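Local coordinates for protein cellulase (Bacillus sp. BG-CS10, PDB 5E09) that probably hydrolyses beta-1,4-glucosidic bonds in cellulose, as a trimodular halophilic family 5 glycoside hydrolase that carries a family 46 carbohydrate-binding module, at residues A[111-114]-A[120-123]; A[122-127]-A[172-177]; A[66-69]-A[73-76]; A[166-171]-A[208-213]. All coordinates share one frame; numbering follows the deposited sequence.

Contact 1. Residues A[111-114]-A[120-123]; sequences YNME and VMAK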
loop_
_atom_site.group_PDB
_atom_site.type_symbol
_atom_site.label_atom_id
_atom_site.label_comp_id
_atom_site.label_asym_id
_atom_site.label_seq_id
_atom_site.Cartn_x
_atom_site.Cartn_y
_atom_site.Cartn_z
ATOM N N TYR A 111 3.756 17.421 16.449
ATOM C CA TYR A 111 3.650 16.377 17.468
ATOM C C TYR A 111 3.838 16.869 18.910
ATOM O O TYR A 111 3.319 16.274 19.853
ATOM C CB TYR A 111 4.690 15.308 17.116
ATOM C CG TYR A 111 4.903 14.173 18.084
ATOM C CD1 TYR A 111 4.142 13.009 17.998
ATOM C CD2 TYR A 111 5.921 14.223 19.027
ATOM C CE1 TYR A 111 4.354 11.946 18.861
ATOM C CE2 TYR A 111 6.142 13.164 19.894
ATOM C CZ TYR A 111 5.355 12.029 19.805
ATOM O OH TYR A 111 5.564 10.974 20.661
ATOM N N ASN A 112 4.563 17.973 19.062
ATOM C CA ASN A 112 5.026 18.442 20.363
ATOM C C ASN A 112 4.208 19.585 20.946
ATOM O O ASN A 112 4.755 20.493 21.563
ATOM C CB ASN A 112 6.482 18.887 20.249
ATOM C CG ASN A 112 7.446 17.833 20.722
ATOM O OD1 ASN A 112 7.902 17.865 21.865
ATOM N ND2 ASN A 112 7.759 16.880 19.847
HETATM N N MSE A 113 2.900 19.541 20.766
HETATM C CA MSE A 113 2.084 20.694 21.087
HETATM C C MSE A 113 1.808 20.843 22.575
HETATM O O MSE A 113 1.751 21.961 23.089
HETATM C CB MSE A 113 0.769 20.620 20.330
HETATM C CG MSE A 113 0.294 21.965 19.904
HETATM SE SE MSE A 113 -1.235 21.767 18.788
HETATM C CE MSE A 113 -1.533 23.637 18.405
ATOM N N GLU A 114 1.631 19.717 23.255
ATOM C CA GLU A 114 1.403 19.706 24.697
ATOM C C GLU A 114 2.473 20.500 25.451
ATOM O O GLU A 114 2.170 21.224 26.398
ATOM C CB GLU A 114 1.360 18.265 25.206
ATOM C CG GLU A 114 0.971 18.120 26.666
ATOM C CD GLU A 114 0.741 16.667 27.060
ATOM O OE1 GLU A 114 0.851 15.788 26.180
ATOM O OE2 GLU A 114 0.453 16.404 28.248
ATOM N N VAL A 120 4.405 26.016 18.295
ATOM C CA VAL A 120 3.803 25.149 17.290
ATOM C C VAL A 120 2.647 25.860 16.590
ATOM O O VAL A 120 2.593 25.906 15.356
ATOM C CB VAL A 120 3.312 23.829 17.903
ATOM C CG1 VAL A 120 2.426 23.083 16.917
ATOM C CG2 VAL A 120 4.502 22.970 18.320
HETATM N N MSE A 121 1.740 26.434 17.377
HETATM C CA MSE A 121 0.655 27.232 16.818
HETATM C C MSE A 121 1.180 28.370 15.953
HETATM O O MSE A 121 0.609 28.675 14.906
HETATM C CB MSE A 121 -0.226 27.794 17.926
HETATM C CG MSE A 121 -0.976 26.733 18.690
HETATM SE SE MSE A 121 -2.166 25.684 17.542
HETATM C CE MSE A 121 -3.430 27.102 17.098
ATOM N N ALA A 122 2.270 28.994 16.389
ATOM C CA ALA A 122 2.856 30.093 15.627
ATOM C C ALA A 122 3.345 29.641 14.243
ATOM O O ALA A 122 3.024 30.270 13.230
ATOM C CB ALA A 122 3.995 30.730 16.408
ATOM N N LYS A 123 4.115 28.554 14.208
ATOM C CA LYS A 123 4.658 28.025 12.955
ATOM C C LYS A 123 3.555 27.539 12.028
ATOM O O LYS A 123 3.585 27.788 10.830
ATOM C CB LYS A 123 5.626 26.869 13.216
ATOM C CG LYS A 123 6.852 27.228 14.012
ATOM C CD LYS A 123 7.814 26.050 14.102
ATOM C CE LYS A 123 8.340 25.658 12.733
ATOM N NZ LYS A 123 9.381 24.592 12.825
#
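Met-113 lays the root of its side chain against Val-120, its CG meeting the CG1 methyl of the valine at 3.8 Å with CB of Val-120 close behind. The setting is a (beta/alpha)8 barrel: residues 111-114 belong to the loop that follows the short helix 105-110, and Val-120 lies in the first turns of helix 117-134, which packs outside the barrel between its third and fourth strands. Two consecutive helix residues receive the loop, and both methionines here are selenomethionines. Beyond CG, Met-113 is fully stretched (chi2 173°, chi3 -179°), and this carries its terminal methyl past the valine toward Met-121. That side chain does the reverse, folding back at chi2 and chi3 beside its own helix. The two tips are modelled closer than a normal packing contact allows, so the details of their meeting are doubtful. Leu-170 of helix 161-181 touches both methionines, turning the pair into an apolar three-way junction of loop and two helices. No hydrogen bond crosses between the two segments; the polar links of the loop include backbone bonding of Tyr-111 to Thr-153. The second branch of Val-120 marks the margin of the patch, where its CG2 reaches the backbone carbonyl oxygen of Asn-112 at 4.1 Å.

Contact 2. Residues A[122-127]-A[172-177]; sequences AKYTAL and TAFYHI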
loop_
_atom_site.group_PDB
_atom_site.type_symbol
_atom_site.label_atom_id
_atom_site.label_comp_id
_atom_site.label_asym_id
_atom_site.label_seq_id
_atom_site.Cartn_x
_atom_site.Cartn_y
_atom_site.Cartn_z
ATOM N N ALA A 122 2.270 28.994 16.389
ATOM C CA ALA A 122 2.856 30.093 15.627
ATOM C C ALA A 122 3.345 29.641 14.243
ATOM O O ALA A 122 3.024 30.270 13.230
ATOM C CB ALA A 122 3.995 30.730 16.408
ATOM N N LYS A 123 4.115 28.554 14.208
ATOM C CA LYS A 123 4.658 28.025 12.955
ATOM C C LYS A 123 3.555 27.539 12.028
ATOM O O LYS A 123 3.585 27.788 10.830
ATOM C CB LYS A 123 5.626 26.869 13.216
ATOM C CG LYS A 123 6.852 27.228 14.012
ATOM C CD LYS A 123 7.814 26.050 14.102
ATOM C CE LYS A 123 8.340 25.658 12.733
ATOM N NZ LYS A 123 9.381 24.592 12.825
ATOM N N TYR A 124 2.603 26.814 12.603
ATOM C CA TYR A 124 1.458 26.279 11.880
ATOM C C TYR A 124 0.672 27.413 11.222
ATOM O O TYR A 124 0.305 27.349 10.031
ATOM C CB TYR A 124 0.585 25.486 12.851
ATOM C CG TYR A 124 -0.578 24.740 12.240
ATOM C CD1 TYR A 124 -0.386 23.549 11.554
ATOM C CD2 TYR A 124 -1.880 25.206 12.393
ATOM C CE1 TYR A 124 -1.458 22.854 11.014
ATOM C CE2 TYR A 124 -2.947 24.527 11.858
ATOM C CZ TYR A 124 -2.735 23.352 11.171
ATOM O OH TYR A 124 -3.811 22.675 10.643
ATOM N N THR A 125 0.450 28.465 12.002
ATOM C CA THR A 125 -0.239 29.656 11.523
ATOM C C THR A 125 0.520 30.353 10.399
ATOM O O THR A 125 -0.075 30.705 9.380
ATOM C CB THR A 125 -0.462 30.651 12.657
ATOM O OG1 THR A 125 -1.260 30.027 13.669
ATOM C CG2 THR A 125 -1.172 31.888 12.145
ATOM N N ALA A 126 1.826 30.548 10.585
ATOM C CA ALA A 126 2.663 31.162 9.554
ATOM C C ALA A 126 2.631 30.361 8.249
ATOM O O ALA A 126 2.532 30.929 7.149
ATOM C CB ALA A 126 4.097 31.302 10.054
ATOM N N LEU A 127 2.712 29.040 8.383
ATOM C CA LEU A 127 2.646 28.143 7.236
ATOM C C LEU A 127 1.347 28.295 6.473
ATOM O O LEU A 127 1.359 28.565 5.270
ATOM C CB LEU A 127 2.798 26.682 7.667
ATOM C CG LEU A 127 4.215 26.123 7.690
ATOM C CD1 LEU A 127 4.198 24.625 7.970
ATOM C CD2 LEU A 127 4.906 26.423 6.369
ATOM N N THR A 172 -9.365 23.808 13.406
ATOM C CA THR A 172 -10.121 25.055 13.526
ATOM C C THR A 172 -9.280 26.264 13.124
ATOM O O THR A 172 -9.735 27.131 12.360
ATOM C CB THR A 172 -10.646 25.245 14.964
ATOM O OG1 THR A 172 -11.516 24.155 15.288
ATOM C CG2 THR A 172 -11.419 26.538 15.093
ATOM N N ALA A 173 -8.050 26.315 13.627
ATOM C CA ALA A 173 -7.131 27.395 13.267
ATOM C C ALA A 173 -6.882 27.434 11.754
ATOM O O ALA A 173 -6.943 28.493 11.122
ATOM C CB ALA A 173 -5.810 27.244 14.023
ATOM N N PHE A 174 -6.589 26.266 11.193
ATOM C CA PHE A 174 -6.419 26.084 9.754
ATOM C C PHE A 174 -7.625 26.639 8.980
ATOM O O PHE A 174 -7.483 27.505 8.096
ATOM C CB PHE A 174 -6.199 24.590 9.479
ATOM C CG PHE A 174 -6.402 24.177 8.053
ATOM C CD1 PHE A 174 -5.512 24.568 7.064
ATOM C CD2 PHE A 174 -7.457 23.349 7.712
ATOM C CE1 PHE A 174 -5.688 24.166 5.747
ATOM C CE2 PHE A 174 -7.645 22.935 6.398
ATOM C CZ PHE A 174 -6.757 23.348 5.410
ATOM N N TYR A 175 -8.809 26.155 9.353
ATOM C CA TYR A 175 -10.062 26.604 8.760
ATOM C C TYR A 175 -10.156 28.124 8.727
ATOM O O TYR A 175 -10.383 28.717 7.671
ATOM C CB TYR A 175 -11.260 26.036 9.526
ATOM C CG TYR A 175 -12.590 26.532 9.001
ATOM C CD1 TYR A 175 -13.250 25.851 7.989
ATOM C CD2 TYR A 175 -13.184 27.685 9.512
ATOM C CE1 TYR A 175 -14.459 26.300 7.498
ATOM C CE2 TYR A 175 -14.393 28.143 9.021
ATOM C CZ TYR A 175 -15.026 27.444 8.016
ATOM O OH TYR A 175 -16.233 27.885 7.520
ATOM N N HIS A 176 -9.972 28.753 9.881
ATOM C CA HIS A 176 -10.174 30.193 9.962
ATOM C C HIS A 176 -9.106 30.975 9.211
ATOM O O HIS A 176 -9.413 32.000 8.622
ATOM C CB HIS A 176 -10.256 30.636 11.423
ATOM C CG HIS A 176 -11.559 30.282 12.071
ATOM N ND1 HIS A 176 -11.640 29.564 13.244
ATOM C CD2 HIS A 176 -12.836 30.526 11.689
ATOM C CE1 HIS A 176 -12.911 29.386 13.561
ATOM N NE2 HIS A 176 -13.656 29.961 12.635
ATOM N N ILE A 177 -7.865 30.495 9.201
ATOM C CA ILE A 177 -6.833 31.146 8.394
ATOM C C ILE A 177 -7.221 31.152 6.906
ATOM O O ILE A 177 -7.233 32.205 6.244
ATOM C CB ILE A 177 -5.469 30.460 8.564
ATOM C CG1 ILE A 177 -4.898 30.747 9.957
ATOM C CG2 ILE A 177 -4.490 30.925 7.480
ATOM C CD1 ILE A 177 -3.819 29.770 10.385
#
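The rings of Tyr-124 and Phe-174 do not stack on each other; the phenol reaches across obliquely, and its hydroxyl oxygen comes to rest 3.3 Å from CB of Phe-174, at the root of the second ring. Trp-128, one turn further along helix 117-134, meets both rings edge-to-face and so completes an aromatic cluster. Behind the hydroxyl, CE2 of Tyr-124 lies 4.0 Å from the same CB. With CG anti to the backbone N (chi1 -174°), the phenol is carried across the groove between the helices, and its buried OH finds the carbonyl oxygen of Leu-170 as a hydrogen-bond partner, one turn before Phe-174. A second, wholly apolar meeting lies beside the first. The CD1 methyl of Ile-177 sits at 3.8 Å from CG2 of Thr-125 and equally near the CA of that residue, so it presses on helix backbone as well as side chain. The threonine hydroxyl turns back instead to Met-121 O of its own helix. Ile-177 also leans on Trp-128, Glu-129 and Ser-132, which extends the seam along the helix. These two helices are successive members of the outer layer of the (beta/alpha)8 barrel: strand 142-145 runs between them in sequence, and Phe-174 reaches inward to Leu-190 and Leu-192 on the next strand, 190-193.

Contact 3. Residues A[66-69]-A[73-76]; sequences NQMG and DYTI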
loop_
_atom_site.group_PDB
_atom_site.type_symbol
_atom_site.label_atom_id
_atom_site.label_comp_id
_atom_site.label_asym_id
_atom_site.label_seq_id
_atom_site.Cartn_x
_atom_site.Cartn_y
_atom_site.Cartn_z
ATOM N N ASN A 66 12.171 21.923 6.829
ATOM C CA ASN A 66 13.526 22.227 6.380
ATOM C C ASN A 66 13.582 23.322 5.311
ATOM O O ASN A 66 14.638 23.594 4.743
ATOM C CB ASN A 66 14.200 20.954 5.867
ATOM C CG ASN A 66 14.570 20.004 6.988
ATOM O OD1 ASN A 66 14.923 20.432 8.084
ATOM N ND2 ASN A 66 14.487 18.706 6.720
ATOM N N GLN A 67 12.450 23.958 5.043
ATOM C CA GLN A 67 12.411 25.031 4.058
ATOM C C GLN A 67 11.904 26.324 4.690
ATOM O O GLN A 67 11.529 27.268 3.992
ATOM C CB GLN A 67 11.530 24.636 2.867
ATOM C CG GLN A 67 11.954 23.349 2.165
ATOM C CD GLN A 67 13.258 23.490 1.384
ATOM O OE1 GLN A 67 13.735 24.597 1.138
ATOM N NE2 GLN A 67 13.833 22.359 0.987
HETATM N N MSE A 68 11.897 26.361 6.017
HETATM C CA MSE A 68 11.334 27.492 6.745
HETATM C C MSE A 68 12.400 28.367 7.388
HETATM O O MSE A 68 13.357 27.863 7.971
HETATM C CB MSE A 68 10.371 27.001 7.824
HETATM C CG MSE A 68 9.151 26.287 7.285
HETATM SE SE MSE A 68 8.043 25.607 8.731
HETATM C CE MSE A 68 7.163 27.261 9.213
ATOM N N GLY A 69 12.214 29.679 7.292
ATOM C CA GLY A 69 13.079 30.621 7.975
ATOM C C GLY A 69 12.720 30.683 9.446
ATOM O O GLY A 69 11.792 30.007 9.896
ATOM N N ASP A 73 8.435 35.089 11.273
ATOM C CA ASP A 73 7.855 34.991 9.934
ATOM C C ASP A 73 7.834 33.554 9.416
ATOM O O ASP A 73 6.888 33.142 8.733
ATOM C CB ASP A 73 8.621 35.874 8.951
ATOM C CG ASP A 73 8.631 37.328 9.364
ATOM O OD1 ASP A 73 7.696 37.745 10.080
ATOM O OD2 ASP A 73 9.573 38.051 8.971
ATOM N N TYR A 74 8.887 32.806 9.740
ATOM C CA TYR A 74 9.054 31.437 9.262
ATOM C C TYR A 74 8.881 31.356 7.752
ATOM O O TYR A 74 8.252 30.423 7.244
ATOM C CB TYR A 74 8.057 30.505 9.942
ATOM C CG TYR A 74 8.217 30.397 11.436
ATOM C CD1 TYR A 74 9.246 29.649 11.988
ATOM C CD2 TYR A 74 7.326 31.023 12.294
ATOM C CE1 TYR A 74 9.391 29.536 13.357
ATOM C CE2 TYR A 74 7.465 30.916 13.668
ATOM C CZ TYR A 74 8.500 30.170 14.191
ATOM O OH TYR A 74 8.647 30.053 15.551
ATOM N N THR A 75 9.425 32.342 7.045
ATOM C CA THR A 75 9.222 32.440 5.608
ATOM C C THR A 75 9.731 31.188 4.905
ATOM O O THR A 75 10.799 30.666 5.227
ATOM C CB THR A 75 9.915 33.680 5.018
ATOM O OG1 THR A 75 9.584 34.834 5.802
ATOM C CG2 THR A 75 9.477 33.904 3.570
ATOM N N ILE A 76 8.930 30.706 3.962
ATOM C CA ILE A 76 9.248 29.533 3.165
ATOM C C ILE A 76 10.239 29.884 2.059
ATOM O O ILE A 76 10.043 30.869 1.346
ATOM C CB ILE A 76 7.965 28.942 2.541
ATOM C CG1 ILE A 76 6.966 28.561 3.640
ATOM C CG2 ILE A 76 8.292 27.757 1.642
ATOM C CD1 ILE A 76 5.551 28.353 3.136
#
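Met-68, a selenomethionine, leads from the loop backbone to the root of Tyr-74. Its CB starts 4.1 Å from the carbonyl oxygen of Tyr-74; CG and the selenium then carry the chain away from the backbone, and a bend at the last torsion (chi3 79°) brings the CE methyl back to 3.4 Å from CB of Tyr-74. The two side chains meet at a slant, so the methyl touches the base of the tyrosine, with the carbonyl oxygen of Tyr-74 at 3.9 Å and CG of its ring at 4.0 Å from the same CE. The carbonyl oxygen of Gly-69, next in the same segment, also approaches this residue: it receives a CA-H...O contact from Tyr-74 CA at 3.2 Å and lies 3.3 Å from CD1 of the ring. Backbone pairing holds the two segments in register. Gly-69 N donates to Thr-75 O at 2.7 Å, with 152° at the hydrogen, and the donor is tilted 28° from the carbonyl plane. One step back, Ile-76 CA approaches Gln-67 O at 3.3 Å, and backbone bonding between Gln-67 and Asn-77 flanks the bridge on its far side. The amide of Gln-130, on helix 117-134, takes up two more polar groups, bonding Ile-76 N through OE1 and Tyr-74 O through NE2. Met-68 and Ile-76 thus form an isolated antiparallel bridge of the non-hydrogen-bonded kind, a small hairpin-like turn in the loop that joins the second strand of the (beta/alpha)8 barrel, 57-60, to helix 78-93.

Contact 4. Residues A[166-171]-A[208-213]; sequences FLEELN and HQTMKD
A sparse, partly polar meeting of two outer helices, this contact joins residues 166-171 of helix 161-181 to residues 208-213 of helix 201-214 largely through Glu-168 and Thr-210. The carboxylate of Glu-168 lies against the threonine hydroxyl, with CD 3.4 Å from OG1, the two side chains running alongside one another with opposite sense. No direct hydrogen bond crosses; the hydroxyl is bonded to Arg-206 O in its own helix. A water lying between the two helices supplies the polar link instead. It accepts from Asn-171 ND2 at 2.9 Å and is hydrogen-bonded to Thr-210 OG1 at 2.6 Å, while the other end of the amide, OD1, is held by Ser-146 OG. In the (beta/alpha)8 barrel these are consecutive helices of the outer layer, with strand 190-193 between them in sequence, and the short segments run in nearly the same direction, 35° apart with axes 10.6 Å from each other. On the apolar side, Asn-171 CB approaches the CG2 methyl of Thr-210 at 4.2 Å. At the outer margin Asp-213 points its carboxyl group away from its own amide nitrogen (chi1 -176°), bringing OD2 to 3.6 Å from OE2 of Glu-168. The carboxylate planes are turned 63° apart, and the proximity of like charges may raise the proton affinity of one of them.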
loop_
_atom_site.group_PDB
_atom_site.type_symbol
_atom_site.label_atom_id
_atom_site.label_comp_id
_atom_site.label_asym_id
_atom_site.label_seq_id
_atom_site.Cartn_x
_atom_site.Cartn_y
_atom_site.Cartn_z
ATOM N N PHE A 166 -6.187 19.042 20.787
ATOM C CA PHE A 166 -5.121 19.588 19.944
ATOM C C PHE A 166 -5.468 19.519 18.460
ATOM O O PHE A 166 -5.264 20.484 17.717
ATOM C CB PHE A 166 -3.800 18.851 20.183
ATOM C CG PHE A 166 -3.212 19.069 21.547
ATOM C CD1 PHE A 166 -3.518 20.208 22.279
ATOM C CD2 PHE A 166 -2.344 18.134 22.099
ATOM C CE1 PHE A 166 -2.976 20.407 23.536
ATOM C CE2 PHE A 166 -1.801 18.325 23.356
ATOM C CZ PHE A 166 -2.115 19.464 24.076
ATOM N N LEU A 167 -5.981 18.369 18.025
ATOM C CA LEU A 167 -6.328 18.202 16.622
ATOM C C LEU A 167 -7.459 19.148 16.260
ATOM O O LEU A 167 -7.436 19.762 15.192
ATOM C CB LEU A 167 -6.716 16.758 16.308
ATOM C CG LEU A 167 -7.119 16.511 14.851
ATOM C CD1 LEU A 167 -6.086 17.084 13.882
ATOM C CD2 LEU A 167 -7.326 15.036 14.590
ATOM N N GLU A 168 -8.439 19.290 17.150
ATOM C CA GLU A 168 -9.542 20.198 16.853
ATOM C C GLU A 168 -9.060 21.647 16.757
ATOM O O GLU A 168 -9.549 22.417 15.929
ATOM C CB GLU A 168 -10.655 20.078 17.895
ATOM C CG GLU A 168 -11.845 20.980 17.584
ATOM C CD GLU A 168 -13.171 20.403 18.055
ATOM O OE1 GLU A 168 -13.158 19.370 18.759
ATOM O OE2 GLU A 168 -14.229 20.985 17.714
ATOM N N GLU A 169 -8.089 22.013 17.591
ATOM C CA GLU A 169 -7.543 23.366 17.548
ATOM C C GLU A 169 -6.742 23.608 16.273
ATOM O O GLU A 169 -6.806 24.692 15.695
ATOM C CB GLU A 169 -6.672 23.639 18.778
ATOM C CG GLU A 169 -7.463 23.722 20.077
ATOM C CD GLU A 169 -6.608 23.467 21.310
ATOM O OE1 GLU A 169 -5.386 23.727 21.260
ATOM O OE2 GLU A 169 -7.164 23.001 22.330
ATOM N N LEU A 170 -5.980 22.606 15.841
ATOM C CA LEU A 170 -5.246 22.717 14.584
ATOM C C LEU A 170 -6.206 22.864 13.405
ATOM O O LEU A 170 -6.034 23.741 12.555
ATOM C CB LEU A 170 -4.346 21.498 14.375
ATOM C CG LEU A 170 -3.102 21.420 15.258
ATOM C CD1 LEU A 170 -2.355 20.146 14.945
ATOM C CD2 LEU A 170 -2.206 22.634 15.050
ATOM N N ASN A 171 -7.217 22.000 13.369
ATOM C CA ASN A 171 -8.190 22.000 12.285
ATOM C C ASN A 171 -8.961 23.320 12.236
ATOM O O ASN A 171 -9.154 23.894 11.161
ATOM C CB ASN A 171 -9.151 20.813 12.431
ATOM C CG ASN A 171 -8.527 19.496 11.974
ATOM O OD1 ASN A 171 -7.598 19.490 11.169
ATOM N ND2 ASN A 171 -9.042 18.379 12.483
ATOM N N HIS A 208 -16.214 14.257 13.036
ATOM C CA HIS A 208 -17.599 14.609 12.726
ATOM C C HIS A 208 -18.055 15.830 13.522
ATOM O O HIS A 208 -18.629 16.774 12.977
ATOM C CB HIS A 208 -18.509 13.410 13.010
ATOM C CG HIS A 208 -19.900 13.561 12.466
ATOM N ND1 HIS A 208 -20.235 14.516 11.545
ATOM C CD2 HIS A 208 -21.029 12.859 12.731
ATOM C CE1 HIS A 208 -21.528 14.405 11.251
ATOM N NE2 HIS A 208 -22.025 13.414 11.956
ATOM N N GLN A 209 -17.765 15.812 14.817
ATOM C CA GLN A 209 -18.117 16.907 15.704
ATOM C C GLN A 209 -17.388 18.188 15.303
ATOM O O GLN A 209 -17.995 19.258 15.249
ATOM C CB GLN A 209 -17.807 16.534 17.158
ATOM C CG GLN A 209 -18.243 17.572 18.186
ATOM C CD GLN A 209 -19.713 17.951 18.061
ATOM O OE1 GLN A 209 -20.066 19.128 18.145
ATOM N NE2 GLN A 209 -20.576 16.955 17.865
ATOM N N THR A 210 -16.094 18.079 15.012
ATOM C CA THR A 210 -15.334 19.234 14.532
ATOM C C THR A 210 -15.994 19.858 13.304
ATOM O O THR A 210 -16.129 21.084 13.200
ATOM C CB THR A 210 -13.883 18.858 14.174
ATOM O OG1 THR A 210 -13.218 18.326 15.326
ATOM C CG2 THR A 210 -13.118 20.080 13.660
HETATM N N MSE A 211 -16.419 19.003 12.381
HETATM C CA MSE A 211 -17.031 19.475 11.147
HETATM C C MSE A 211 -18.372 20.143 11.390
HETATM O O MSE A 211 -18.660 21.184 10.800
HETATM C CB MSE A 211 -17.175 18.324 10.158
HETATM C CG MSE A 211 -15.829 17.954 9.584
HETATM SE SE MSE A 211 -15.796 16.600 8.209
HETATM C CE MSE A 211 -14.021 17.002 7.541
ATOM N N LYS A 212 -19.184 19.557 12.265
ATOM C CA LYS A 212 -20.449 20.180 12.628
ATOM C C LYS A 212 -20.197 21.556 13.244
ATOM O O LYS A 212 -20.920 22.511 12.952
ATOM C CB LYS A 212 -21.251 19.286 13.577
ATOM C CG LYS A 212 -22.061 18.219 12.845
ATOM C CD LYS A 212 -23.076 17.520 13.744
ATOM C CE LYS A 212 -22.448 16.397 14.553
ATOM N NZ LYS A 212 -23.483 15.587 15.259
ATOM N N ASP A 213 -19.153 21.659 14.066
ATOM C CA ASP A 213 -18.755 22.935 14.657
ATOM C C ASP A 213 -18.413 23.983 13.601
ATOM O O ASP A 213 -18.861 25.129 13.682
ATOM C CB ASP A 213 -17.553 22.748 15.588
ATOM C CG ASP A 213 -17.156 24.027 16.308
ATOM O OD1 ASP A 213 -17.821 25.066 16.105
ATOM O OD2 ASP A 213 -16.176 23.988 17.086
HETATM O O HOH W 1 -10.787 17.525 14.663
#

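How the contacts relate
Helix 117-134 runs through contacts 1 and 2, whose centres lie 11 Å apart, and Met-121 CE touches Ala-173 CB at 3.9 Å. Helix 161-181 links contact 2 to contact 4, 13 Å away between centres, and Phe-166 CZ of contact 4 meets Glu-114 CA of contact 1 at 3.6 Å. Contact 3 approaches helix 117-134 from another side: Tyr-74 CZ meets Lys-123 CG at 3.4 Å, and Ile-76 CD1 meets Leu-127 CD2 at 3.8 Å. Contacts 3 and 4 stay about 12 Å apart at their nearest atoms. The loops 66-76 and 111-114 follow barrel strands, on the side where (beta/alpha)8 enzymes generally carry their active sites; contacts 2 and 4 join outer-layer helices.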